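Long-range contacts in extracellular solute-binding protein, family 7 (Colwellia psychrerythraea, PDB 4PET), which binds pyruvate together with a calcium ion, probably as the periplasmic solute-capturing component of a TRAP transport system: residues 39-44 / 218-223; 108-113 / 234-239; 148-153 / 211-216; 228-233 / 294-299. One frame throughout, in Å; residues are numbered along the deposited sequence.

Contact 1 (39-44 / 218-223); sequences PNFPIF and DLRMGF
Phe41, Pro42 and Arg220 meet across the mouth of the cleft between the two lobes of a periplasmic solute-binding fold, where the loop entering helix 44-58 faces the loop that follows strand 209-210. Arg220 has its chain bent at chi3 (-104°), which sets one face of the guanidinium against Pro42 and turns its NH2 edge to the Phe41 ring. Pro42 CD stands 3.4 Å from Arg220 CZ, above the centre of the group. The NH2 end tips over the face of the Phe41 ring, 3.6 Å from Phe41 CE2. Ring and guanidinium planes are 77° apart, so this cation-pi contact (Arg220 CZ 5.0 Å from the Phe41 ring centroid) is made by an edge of the cation and not by flat stacking. Selenomethionine Met221 adds an apolar touch, SE to Phe41 CZ at 4.3 Å, and both residues also pack on Trp212 of the pyruvate pocket. With an alanine at Pro42, the guanidinium would probably lose the cover on that face and be freer to swing off the Phe41 ring. The contact probably rests on the attraction of the cation to the ring and on van der Waals packing, consistent with lobe surfaces that may separate when the cleft opens.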
# COMPACT_ATOMS: atom_id res chain seq x y z
N PRO A 39 -6.54 18.54 18.13
CA PRO A 39 -5.81 17.68 19.05
C PRO A 39 -6.41 16.26 19.10
O PRO A 39 -7.61 16.13 18.91
CB PRO A 39 -5.99 18.40 20.40
CG PRO A 39 -7.24 19.18 20.25
CD PRO A 39 -7.22 19.64 18.83
N ASN A 40 -5.59 15.25 19.36
CA ASN A 40 -6.05 13.85 19.41
C ASN A 40 -6.92 13.45 18.23
O ASN A 40 -7.96 12.80 18.41
CB ASN A 40 -6.87 13.61 20.67
CG ASN A 40 -6.15 14.04 21.92
OD1 ASN A 40 -6.67 14.84 22.70
ND2 ASN A 40 -4.95 13.52 22.12
N PHE A 41 -6.53 13.85 17.03
CA PHE A 41 -7.32 13.57 15.85
C PHE A 41 -6.90 12.19 15.41
O PHE A 41 -5.70 11.94 15.23
CB PHE A 41 -7.03 14.57 14.74
CG PHE A 41 -8.06 14.58 13.65
CD1 PHE A 41 -7.93 13.73 12.56
CD2 PHE A 41 -9.15 15.43 13.71
CE1 PHE A 41 -8.87 13.75 11.55
CE2 PHE A 41 -10.10 15.44 12.71
CZ PHE A 41 -9.97 14.59 11.63
N PRO A 42 -7.86 11.26 15.29
CA PRO A 42 -7.38 9.89 14.99
C PRO A 42 -6.84 9.76 13.58
O PRO A 42 -7.26 10.51 12.68
CB PRO A 42 -8.61 9.00 15.21
CG PRO A 42 -9.80 9.92 15.37
CD PRO A 42 -9.28 11.31 15.67
N ILE A 43 -5.91 8.81 13.41
CA ILE A 43 -5.33 8.43 12.12
C ILE A 43 -4.38 9.51 11.65
O ILE A 43 -3.16 9.26 11.54
CB ILE A 43 -6.38 8.11 11.03
CG1 ILE A 43 -7.39 7.08 11.57
CG2 ILE A 43 -5.71 7.58 9.75
CD1 ILE A 43 -8.42 6.68 10.54
N PHE A 44 -4.89 10.71 11.41
CA PHE A 44 -3.99 11.79 10.93
C PHE A 44 -3.04 12.23 12.04
O PHE A 44 -1.84 12.35 11.86
CB PHE A 44 -4.76 13.01 10.44
CG PHE A 44 -5.57 12.79 9.20
CD1 PHE A 44 -5.78 11.55 8.69
CD2 PHE A 44 -6.16 13.85 8.57
CE1 PHE A 44 -6.55 11.36 7.56
CE2 PHE A 44 -6.92 13.67 7.42
CZ PHE A 44 -7.11 12.42 6.92
N ASP A 218 -15.39 9.81 9.20
CA ASP A 218 -16.55 10.67 9.03
C ASP A 218 -17.59 10.49 10.15
O ASP A 218 -18.29 11.43 10.49
CB ASP A 218 -17.25 10.40 7.70
CG ASP A 218 -16.48 10.92 6.50
OD1 ASP A 218 -15.35 11.43 6.66
OD2 ASP A 218 -17.03 10.80 5.39
N LEU A 219 -17.70 9.29 10.72
CA LEU A 219 -18.85 9.03 11.60
C LEU A 219 -18.73 9.79 12.93
O LEU A 219 -19.67 10.43 13.35
CB LEU A 219 -19.05 7.53 11.84
CG LEU A 219 -19.08 6.74 10.52
CD1 LEU A 219 -19.19 5.26 10.80
CD2 LEU A 219 -20.20 7.23 9.63
N ARG A 220 -17.56 9.74 13.55
CA ARG A 220 -17.33 10.44 14.81
C ARG A 220 -17.55 11.96 14.66
O ARG A 220 -17.83 12.62 15.64
CB ARG A 220 -15.92 10.17 15.34
CG ARG A 220 -14.84 11.08 14.73
CD ARG A 220 -13.42 10.72 15.18
NE ARG A 220 -12.88 11.64 16.19
CZ ARG A 220 -12.35 12.83 15.92
NH1 ARG A 220 -11.87 13.59 16.90
NH2 ARG A 220 -12.29 13.28 14.66
N MSE A 221 -17.41 12.48 13.45
CA MSE A 221 -17.57 13.92 13.23
C MSE A 221 -19.04 14.38 13.12
O MSE A 221 -19.32 15.57 13.08
CB MSE A 221 -16.76 14.32 12.00
CG MSE A 221 -15.27 14.21 12.30
SE MSE A 221 -14.17 14.06 10.72
CE MSE A 221 -13.98 15.98 10.40
N GLY A 222 -19.96 13.43 13.05
CA GLY A 222 -21.37 13.67 13.32
C GLY A 222 -22.20 14.16 12.13
O GLY A 222 -23.38 14.45 12.29
N PHE A 223 -21.59 14.21 10.94
CA PHE A 223 -22.25 14.80 9.78
C PHE A 223 -23.55 14.07 9.52
O PHE A 223 -24.56 14.67 9.13
CB PHE A 223 -21.37 14.73 8.53
CG PHE A 223 -19.99 15.27 8.73
CD1 PHE A 223 -19.80 16.51 9.34
CD2 PHE A 223 -18.89 14.54 8.32
CE1 PHE A 223 -18.54 17.01 9.50
CE2 PHE A 223 -17.62 15.04 8.49
CZ PHE A 223 -17.45 16.29 9.08

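Contact 2 (108-113 / 234-239); sequences FTTVPF and WHEPGT. With CA (calcium ion), chain E; PYR (pyruvic acid), chain D.
Thr110 sits in the dense part of this contact, wedged against residues 236-239. Its OG1, anti to the backbone N (chi1 -171°), lies 3.2 Å from Pro237 CD and takes a weak hydrogen bond from Gly238 N. The methyl CG2 fills the other side, 3.7 Å from Glu236 CG and 3.5 Å from Thr239 OG1. Pro112, also buried, packs its CB on Trp234 CZ3 at 3.9 Å. The looser side is confined to Val111, which turns away, and the partly exposed Phe113 ring, which meets the Trp234 six-membered ring obliquely, planes 32° apart, with CZ 3.7 Å from Trp234 CE3. One straight backbone bond, Phe113 N to Trp234 O at 2.9 Å, ties this end together, and Phe354 of the second subunit meets the Phe113 ring edge-to-face. Thr110 backs two residues of the ligand site. Thr239 OG1 donates to Glu236 OE1 (2.6 Å) on the anti side of the carboxylate, and Tyr96 also bonds that oxygen; both fix the rotation of the group while OE2 binds calcium at 2.4 Å. Residues 234-239 link strands 229-231 and 240-246 of different sheets, an interlobe crossing of the kind that flanks the cleft in periplasmic binding proteins.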
# COMPACT_ATOMS: atom_id res chain seq x y z
N PHE A 108 -0.17 16.66 -6.07
CA PHE A 108 0.59 15.74 -5.25
C PHE A 108 -0.24 15.12 -4.11
O PHE A 108 0.27 14.28 -3.37
CB PHE A 108 1.85 16.42 -4.71
CG PHE A 108 2.71 16.97 -5.83
CD1 PHE A 108 3.52 16.11 -6.57
CD2 PHE A 108 2.63 18.30 -6.20
CE1 PHE A 108 4.29 16.58 -7.63
CE2 PHE A 108 3.40 18.79 -7.26
CZ PHE A 108 4.24 17.93 -7.98
N THR A 109 -1.50 15.53 -3.99
CA THR A 109 -2.39 14.99 -3.00
C THR A 109 -3.21 13.87 -3.62
O THR A 109 -3.07 12.71 -3.23
CB THR A 109 -3.30 16.04 -2.42
OG1 THR A 109 -2.52 17.02 -1.73
CG2 THR A 109 -4.23 15.39 -1.44
N THR A 110 -4.00 14.21 -4.64
CA THR A 110 -4.73 13.24 -5.48
C THR A 110 -5.39 14.06 -6.59
O THR A 110 -5.35 15.29 -6.55
CB THR A 110 -5.80 12.47 -4.66
OG1 THR A 110 -6.35 11.39 -5.45
CG2 THR A 110 -6.91 13.41 -4.23
N VAL A 111 -5.94 13.38 -7.60
CA VAL A 111 -6.78 14.05 -8.60
C VAL A 111 -8.02 13.21 -8.94
O VAL A 111 -7.98 11.97 -8.91
CB VAL A 111 -6.03 14.37 -9.92
CG1 VAL A 111 -4.73 15.11 -9.62
CG2 VAL A 111 -5.71 13.12 -10.69
N PRO A 112 -9.14 13.88 -9.23
CA PRO A 112 -10.39 13.21 -9.61
C PRO A 112 -10.11 12.25 -10.76
O PRO A 112 -9.38 12.56 -11.68
CB PRO A 112 -11.29 14.38 -10.05
CG PRO A 112 -10.80 15.53 -9.21
CD PRO A 112 -9.31 15.35 -9.14
N PHE A 113 -10.68 11.05 -10.67
CA PHE A 113 -10.47 10.01 -11.68
C PHE A 113 -9.00 9.57 -11.83
O PHE A 113 -8.64 8.86 -12.78
CB PHE A 113 -11.09 10.46 -13.02
CG PHE A 113 -12.48 10.98 -12.86
CD1 PHE A 113 -13.53 10.12 -12.57
CD2 PHE A 113 -12.74 12.32 -12.93
CE1 PHE A 113 -14.81 10.60 -12.38
CE2 PHE A 113 -14.04 12.80 -12.74
CZ PHE A 113 -15.05 11.94 -12.48
N TRP A 234 -15.05 9.35 -6.44
CA TRP A 234 -14.69 9.74 -7.81
C TRP A 234 -13.58 10.80 -7.78
O TRP A 234 -12.70 10.84 -8.63
CB TRP A 234 -15.89 10.29 -8.60
CG TRP A 234 -16.52 11.55 -8.02
CD1 TRP A 234 -17.52 11.62 -7.10
CD2 TRP A 234 -16.13 12.91 -8.29
NE1 TRP A 234 -17.82 12.95 -6.81
CE2 TRP A 234 -16.96 13.75 -7.52
CE3 TRP A 234 -15.17 13.50 -9.12
CZ2 TRP A 234 -16.88 15.16 -7.56
CZ3 TRP A 234 -15.10 14.91 -9.17
CH2 TRP A 234 -15.95 15.71 -8.37
N HIS A 235 -13.62 11.64 -6.75
CA HIS A 235 -12.87 12.90 -6.68
C HIS A 235 -11.53 12.77 -5.96
O HIS A 235 -10.58 13.53 -6.23
CB HIS A 235 -13.71 13.92 -5.92
CG HIS A 235 -13.99 13.48 -4.52
ND1 HIS A 235 -13.55 14.18 -3.42
CD2 HIS A 235 -14.59 12.36 -4.04
CE1 HIS A 235 -13.89 13.53 -2.32
NE2 HIS A 235 -14.52 12.43 -2.67
N GLU A 236 -11.46 11.82 -5.02
CA GLU A 236 -10.23 11.59 -4.27
C GLU A 236 -9.91 10.10 -4.13
O GLU A 236 -10.10 9.50 -3.06
CB GLU A 236 -10.30 12.25 -2.89
CG GLU A 236 -10.33 13.78 -2.93
CD GLU A 236 -10.12 14.42 -1.56
OE1 GLU A 236 -9.09 14.12 -0.92
OE2 GLU A 236 -10.98 15.20 -1.12
N PRO A 237 -9.40 9.49 -5.21
CA PRO A 237 -9.17 8.02 -5.21
C PRO A 237 -8.04 7.53 -4.33
O PRO A 237 -8.02 6.34 -4.00
CB PRO A 237 -8.82 7.72 -6.67
CG PRO A 237 -8.26 9.05 -7.20
CD PRO A 237 -9.12 10.10 -6.52
N GLY A 238 -7.12 8.43 -3.99
CA GLY A 238 -5.88 8.05 -3.34
C GLY A 238 -5.20 9.24 -2.67
O GLY A 238 -4.07 9.59 -2.97
N THR A 239 -5.92 9.81 -1.71
CA THR A 239 -5.48 11.01 -1.02
C THR A 239 -4.28 10.77 -0.13
O THR A 239 -4.36 10.07 0.87
CB THR A 239 -6.64 11.61 -0.21
OG1 THR A 239 -7.71 11.91 -1.12
CG2 THR A 239 -6.21 12.88 0.54
CA CA E . -11.43 14.79 1.16
C PYR D . -9.50 16.67 3.02
O PYR D . -10.62 16.75 2.37
OXT PYR D . -9.05 17.78 3.55
CA PYR D . -8.85 15.43 3.22
O3 PYR D . -9.19 14.37 2.52
CB PYR D . -7.80 15.26 4.27

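Contact 3 (148-153 / 211-216). With CA (calcium ion), chain E; PYR (pyruvic acid), chain D.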
# COMPACT_ATOMS: atom_id res chain seq x y z
N GLY A 148 0.77 10.21 4.43
CA GLY A 148 -0.21 9.17 4.72
C GLY A 148 -1.37 9.16 3.74
O GLY A 148 -1.94 10.21 3.45
N ASN A 149 -1.75 7.96 3.27
CA ASN A 149 -2.89 7.84 2.37
C ASN A 149 -4.14 7.39 3.10
O ASN A 149 -4.07 6.53 3.98
CB ASN A 149 -2.61 6.84 1.27
CG ASN A 149 -3.20 7.24 -0.04
OD1 ASN A 149 -4.37 7.03 -0.28
ND2 ASN A 149 -2.38 7.83 -0.90
N THR A 150 -5.27 7.95 2.70
CA THR A 150 -6.58 7.55 3.20
C THR A 150 -7.17 6.42 2.36
O THR A 150 -8.16 5.78 2.73
CB THR A 150 -7.55 8.75 3.18
OG1 THR A 150 -7.75 9.22 1.84
CG2 THR A 150 -7.00 9.91 4.04
N GLY A 151 -6.58 6.16 1.21
CA GLY A 151 -7.28 5.35 0.22
C GLY A 151 -8.44 6.14 -0.40
O GLY A 151 -8.50 7.36 -0.33
N ASN A 152 -9.34 5.43 -1.06
CA ASN A 152 -10.35 6.06 -1.91
C ASN A 152 -11.41 6.72 -1.02
O ASN A 152 -11.89 6.11 -0.05
CB ASN A 152 -11.01 4.97 -2.78
CG ASN A 152 -11.27 5.43 -4.19
OD1 ASN A 152 -11.94 6.42 -4.41
ND2 ASN A 152 -10.69 4.72 -5.16
N GLN A 153 -11.77 7.96 -1.30
CA GLN A 153 -12.66 8.67 -0.38
C GLN A 153 -14.10 8.65 -0.85
O GLN A 153 -14.36 8.51 -2.05
CB GLN A 153 -12.18 10.12 -0.18
CG GLN A 153 -10.78 10.20 0.42
CD GLN A 153 -10.38 11.56 0.84
OE1 GLN A 153 -11.06 12.56 0.52
NE2 GLN A 153 -9.30 11.64 1.63
N GLU A 211 -17.50 16.99 1.90
CA GLU A 211 -16.84 15.70 1.95
C GLU A 211 -15.68 15.85 2.92
O GLU A 211 -15.16 16.96 3.13
CB GLU A 211 -16.45 15.21 0.55
CG GLU A 211 -15.35 15.97 -0.15
CD GLU A 211 -13.98 15.56 0.37
OE1 GLU A 211 -13.20 16.43 0.79
OE2 GLU A 211 -13.68 14.34 0.39
N TRP A 212 -15.31 14.75 3.56
CA TRP A 212 -14.13 14.77 4.40
C TRP A 212 -13.21 13.62 3.97
O TRP A 212 -12.34 13.85 3.13
CB TRP A 212 -14.49 14.77 5.89
CG TRP A 212 -13.31 14.64 6.76
CD1 TRP A 212 -13.05 13.61 7.63
CD2 TRP A 212 -12.20 15.52 6.84
NE1 TRP A 212 -11.84 13.80 8.23
CE2 TRP A 212 -11.29 14.97 7.76
CE3 TRP A 212 -11.88 16.73 6.21
CZ2 TRP A 212 -10.10 15.60 8.10
CZ3 TRP A 212 -10.69 17.35 6.54
CH2 TRP A 212 -9.80 16.78 7.47
N VAL A 213 -13.43 12.40 4.48
CA VAL A 213 -12.61 11.26 4.08
C VAL A 213 -13.41 10.02 3.71
O VAL A 213 -13.33 9.51 2.58
CB VAL A 213 -11.59 10.90 5.18
CG1 VAL A 213 -10.86 9.60 4.81
CG2 VAL A 213 -10.59 12.06 5.38
N GLY A 214 -14.18 9.53 4.66
CA GLY A 214 -14.83 8.25 4.52
C GLY A 214 -15.14 7.67 5.88
O GLY A 214 -15.06 8.35 6.90
N PRO A 215 -15.50 6.38 5.90
CA PRO A 215 -15.92 5.71 7.13
C PRO A 215 -14.84 5.72 8.20
O PRO A 215 -15.15 5.61 9.39
CB PRO A 215 -16.20 4.28 6.68
CG PRO A 215 -16.45 4.35 5.26
CD PRO A 215 -15.67 5.53 4.71
N SER A 216 -13.57 5.82 7.81
CA SER A 216 -12.51 5.78 8.81
C SER A 216 -12.66 6.91 9.83
O SER A 216 -12.26 6.76 10.99
CB SER A 216 -11.12 5.84 8.18
OG SER A 216 -10.99 6.95 7.29
CA CA E . -11.43 14.79 1.16
C PYR D . -9.50 16.67 3.02
O PYR D . -10.62 16.75 2.37
OXT PYR D . -9.05 17.78 3.55
CA PYR D . -8.85 15.43 3.22
O3 PYR D . -9.19 14.37 2.52
CB PYR D . -7.80 15.26 4.27
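Val213 and Gln153 carry most of this contact, at the floor of the interlobe cleft where calcium and pyruvate are bound. Residues 150-153 cross from strand 142-149 of one lobe toward strand 156-158 of the other, whose strand 209-210 leads into residues 211-216. The aliphatic part of Gln153 runs against the Val213 carbonyl, with CB 3.1 Å from Val213 O, and its extended chain ends at the calcium ion, for which Gln153 is a ligand. Val213 uses its two methyls differently: CG1, anti to the backbone N (chi1 173°), meets Thr150 CB tip to tip at 3.8 Å, whereas CG2 faces pyruvate O3. Glu211 curls back through chi2 (79°) so that both carboxylate oxygens grip the metal, OE2 at 2.4 Å. Trp212 supplies its carbonyl O to calcium at 2.4 Å and lays one indole face along pyruvate, CZ3 coming 3.4 Å from pyruvate OXT; the pyruvate methyl and Val213 CG2 lie over that face. An alanine at Trp212 would probably leave both methyls without this support, even with the carbonyl ligand retained. Glu236 completes the metal site, and Asp218 OD1 holds the backbone N of both Val213 and Gly214. On the opposing segment an Asx turn shapes the exit from the strand: Gly151 N donates to a lone pair of Asn149 OD1 at 2.8 Å, in the carbonyl plane.

Contact 4 (228-233 / 294-299); sequences PYYYTG and VQMRSF
Four backbone hydrogen bonds join Pro228, Tyr230 and Thr232 to Gln295 and Arg297 as a parallel strand pair at the edge of the six-stranded sheet. The shortest are Arg297 N to Tyr230 O (2.7 Å) and Gln295 N to Pro228 O (2.8 Å); Tyr230 N to Gln295 O and Thr232 N to Arg297 O complete the set. The connection between the strands passes through strand 240-246 of the other lobe and the long helix 255-290. The Arg297 side chain folds back at chi2 (-72°), and its guanidinium is gripped from several directions: NH1 donates to Met296 O, NH2 to Gln295 OE1 in the carbonyl plane (2.9 Å), and NE forms a salt bridge with Glu161. Tyr229 CD1 lies over one face of this group, and a water links Tyr229 OH to Arg297 NH2. On the sheet face that carries Tyr229, Gln295, Tyr231 and Arg297, Arg297 CB makes a CH-pi contact over the Tyr231 ring, 3.5 Å from its centroid. Tyr231 and Phe299 stack face to face, ring centroids 4.5 Å apart and planes at 30°, with Tyr231 CD2 over the centre of the Phe299 ring. Tyr231 OH bonds Ile162 N and a water that also reaches Ser298 O. The other face carries Tyr230 and Met296, a selenomethionine whose SE makes an oblique Met-aromatic contact with the Tyr230 ring; Val294 CG1 packs on Tyr230 CB at 3.8 Å, while Trp157 stacks on the ring. Beyond the strand ends, Thr232 OG1 and Ser298 OG form a weak hydrogen bond of 3.3 Å.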
# COMPACT_ATOMS: atom_id res chain seq x y z
N PRO A 228 -28.10 13.15 5.72
CA PRO A 228 -28.27 11.70 5.68
C PRO A 228 -27.84 11.00 4.39
O PRO A 228 -27.78 9.77 4.43
CB PRO A 228 -29.78 11.53 5.86
CG PRO A 228 -30.37 12.76 5.30
CD PRO A 228 -29.37 13.86 5.56
N TYR A 229 -27.60 11.71 3.29
CA TYR A 229 -27.19 11.05 2.04
C TYR A 229 -25.68 10.97 1.94
O TYR A 229 -25.00 12.00 1.96
CB TYR A 229 -27.81 11.76 0.82
CG TYR A 229 -29.33 11.83 0.93
CD1 TYR A 229 -30.11 10.71 0.69
CD2 TYR A 229 -29.97 13.00 1.31
CE1 TYR A 229 -31.49 10.75 0.79
CE2 TYR A 229 -31.38 13.04 1.43
CZ TYR A 229 -32.12 11.90 1.17
OH TYR A 229 -33.49 11.91 1.28
N TYR A 230 -25.17 9.75 1.86
CA TYR A 230 -23.74 9.49 1.88
C TYR A 230 -23.35 8.96 0.50
O TYR A 230 -23.73 7.86 0.11
CB TYR A 230 -23.44 8.48 2.97
CG TYR A 230 -21.99 8.40 3.43
CD1 TYR A 230 -21.06 9.37 3.08
CD2 TYR A 230 -21.57 7.34 4.21
CE1 TYR A 230 -19.77 9.30 3.53
CE2 TYR A 230 -20.28 7.25 4.67
CZ TYR A 230 -19.38 8.22 4.31
OH TYR A 230 -18.09 8.12 4.77
N TYR A 231 -22.61 9.77 -0.25
CA TYR A 231 -22.36 9.50 -1.64
C TYR A 231 -21.06 8.76 -1.83
O TYR A 231 -20.10 8.97 -1.08
CB TYR A 231 -22.36 10.82 -2.45
CG TYR A 231 -23.75 11.20 -2.90
CD1 TYR A 231 -24.63 11.82 -2.01
CD2 TYR A 231 -24.20 10.91 -4.18
CE1 TYR A 231 -25.91 12.15 -2.40
CE2 TYR A 231 -25.49 11.23 -4.57
CZ TYR A 231 -26.34 11.84 -3.67
OH TYR A 231 -27.63 12.18 -4.01
N THR A 232 -21.04 7.90 -2.84
CA THR A 232 -19.80 7.23 -3.22
C THR A 232 -18.86 8.19 -4.01
O THR A 232 -19.33 9.20 -4.53
CB THR A 232 -20.09 5.97 -4.04
OG1 THR A 232 -20.77 6.35 -5.24
CG2 THR A 232 -20.96 4.96 -3.25
N GLY A 233 -17.58 7.82 -4.12
CA GLY A 233 -16.52 8.69 -4.62
C GLY A 233 -16.17 8.69 -6.11
O GLY A 233 -16.89 8.13 -6.95
N VAL A 294 -28.74 6.75 7.76
CA VAL A 294 -27.80 7.09 6.71
C VAL A 294 -28.21 6.31 5.48
O VAL A 294 -28.42 5.10 5.54
CB VAL A 294 -26.36 6.72 7.06
CG1 VAL A 294 -25.45 6.98 5.86
CG2 VAL A 294 -25.88 7.50 8.26
N GLN A 295 -28.30 7.01 4.36
CA GLN A 295 -28.75 6.45 3.09
C GLN A 295 -27.62 6.61 2.07
O GLN A 295 -27.34 7.71 1.65
CB GLN A 295 -29.94 7.29 2.58
CG GLN A 295 -31.11 7.43 3.56
CD GLN A 295 -32.25 6.48 3.23
OE1 GLN A 295 -32.67 6.37 2.07
NE2 GLN A 295 -32.77 5.80 4.24
N MSE A 296 -27.03 5.52 1.62
CA MSE A 296 -25.91 5.65 0.71
C MSE A 296 -26.41 5.88 -0.70
O MSE A 296 -27.39 5.31 -1.12
CB MSE A 296 -24.98 4.43 0.82
CG MSE A 296 -24.02 4.54 2.06
SE MSE A 296 -22.30 3.69 1.83
CE MSE A 296 -22.66 2.98 0.11
N ARG A 297 -25.73 6.77 -1.43
CA ARG A 297 -26.19 7.19 -2.76
C ARG A 297 -25.06 7.27 -3.77
O ARG A 297 -23.88 7.33 -3.42
CB ARG A 297 -26.90 8.56 -2.70
CG ARG A 297 -28.23 8.58 -1.95
CD ARG A 297 -29.32 7.88 -2.70
NE ARG A 297 -30.63 7.92 -2.05
CZ ARG A 297 -31.07 7.06 -1.14
NH1 ARG A 297 -30.28 6.09 -0.69
NH2 ARG A 297 -32.30 7.18 -0.64
N SER A 298 -25.45 7.33 -5.03
CA SER A 298 -24.52 7.46 -6.13
C SER A 298 -24.99 8.62 -6.99
O SER A 298 -26.18 8.93 -7.06
CB SER A 298 -24.53 6.17 -6.94
OG SER A 298 -23.67 5.21 -6.35
N PHE A 299 -24.06 9.26 -7.69
CA PHE A 299 -24.44 10.31 -8.62
C PHE A 299 -25.02 9.68 -9.90
O PHE A 299 -24.48 8.70 -10.43
CB PHE A 299 -23.21 11.16 -8.94
CG PHE A 299 -22.66 11.90 -7.75
CD1 PHE A 299 -23.30 13.03 -7.29
CD2 PHE A 299 -21.52 11.43 -7.07
CE1 PHE A 299 -22.81 13.74 -6.20
CE2 PHE A 299 -21.01 12.13 -5.96
CZ PHE A 299 -21.65 13.28 -5.52
O HOH W 1 -34.35 9.32 -0.30
O HOH W 2 -28.50 10.59 -6.00

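Overall arrangement
Contacts 2 and 3 are buried and share the calcium and pyruvate, their segments tied by backbone bonds such as Glu236 O with Gln153 N; contacts 1 and 4 lie nearer the surface. Contacts 1, 2 and 3 lie where the lobes meet or the chain crosses between them, contact 1 at the mouth through cation-pi and apolar packing, contact 3 deep in the cleft through metal ligands. Contact 4 stays within one lobe and relies on regular strand bonding with aromatic packing. The loop holding Asp218 and Val213 links contacts 1 and 3, and Trp234 of contact 2 packs on Phe299 of contact 4. The second subunit touches contacts 2, 3 and 4, but not contact 1.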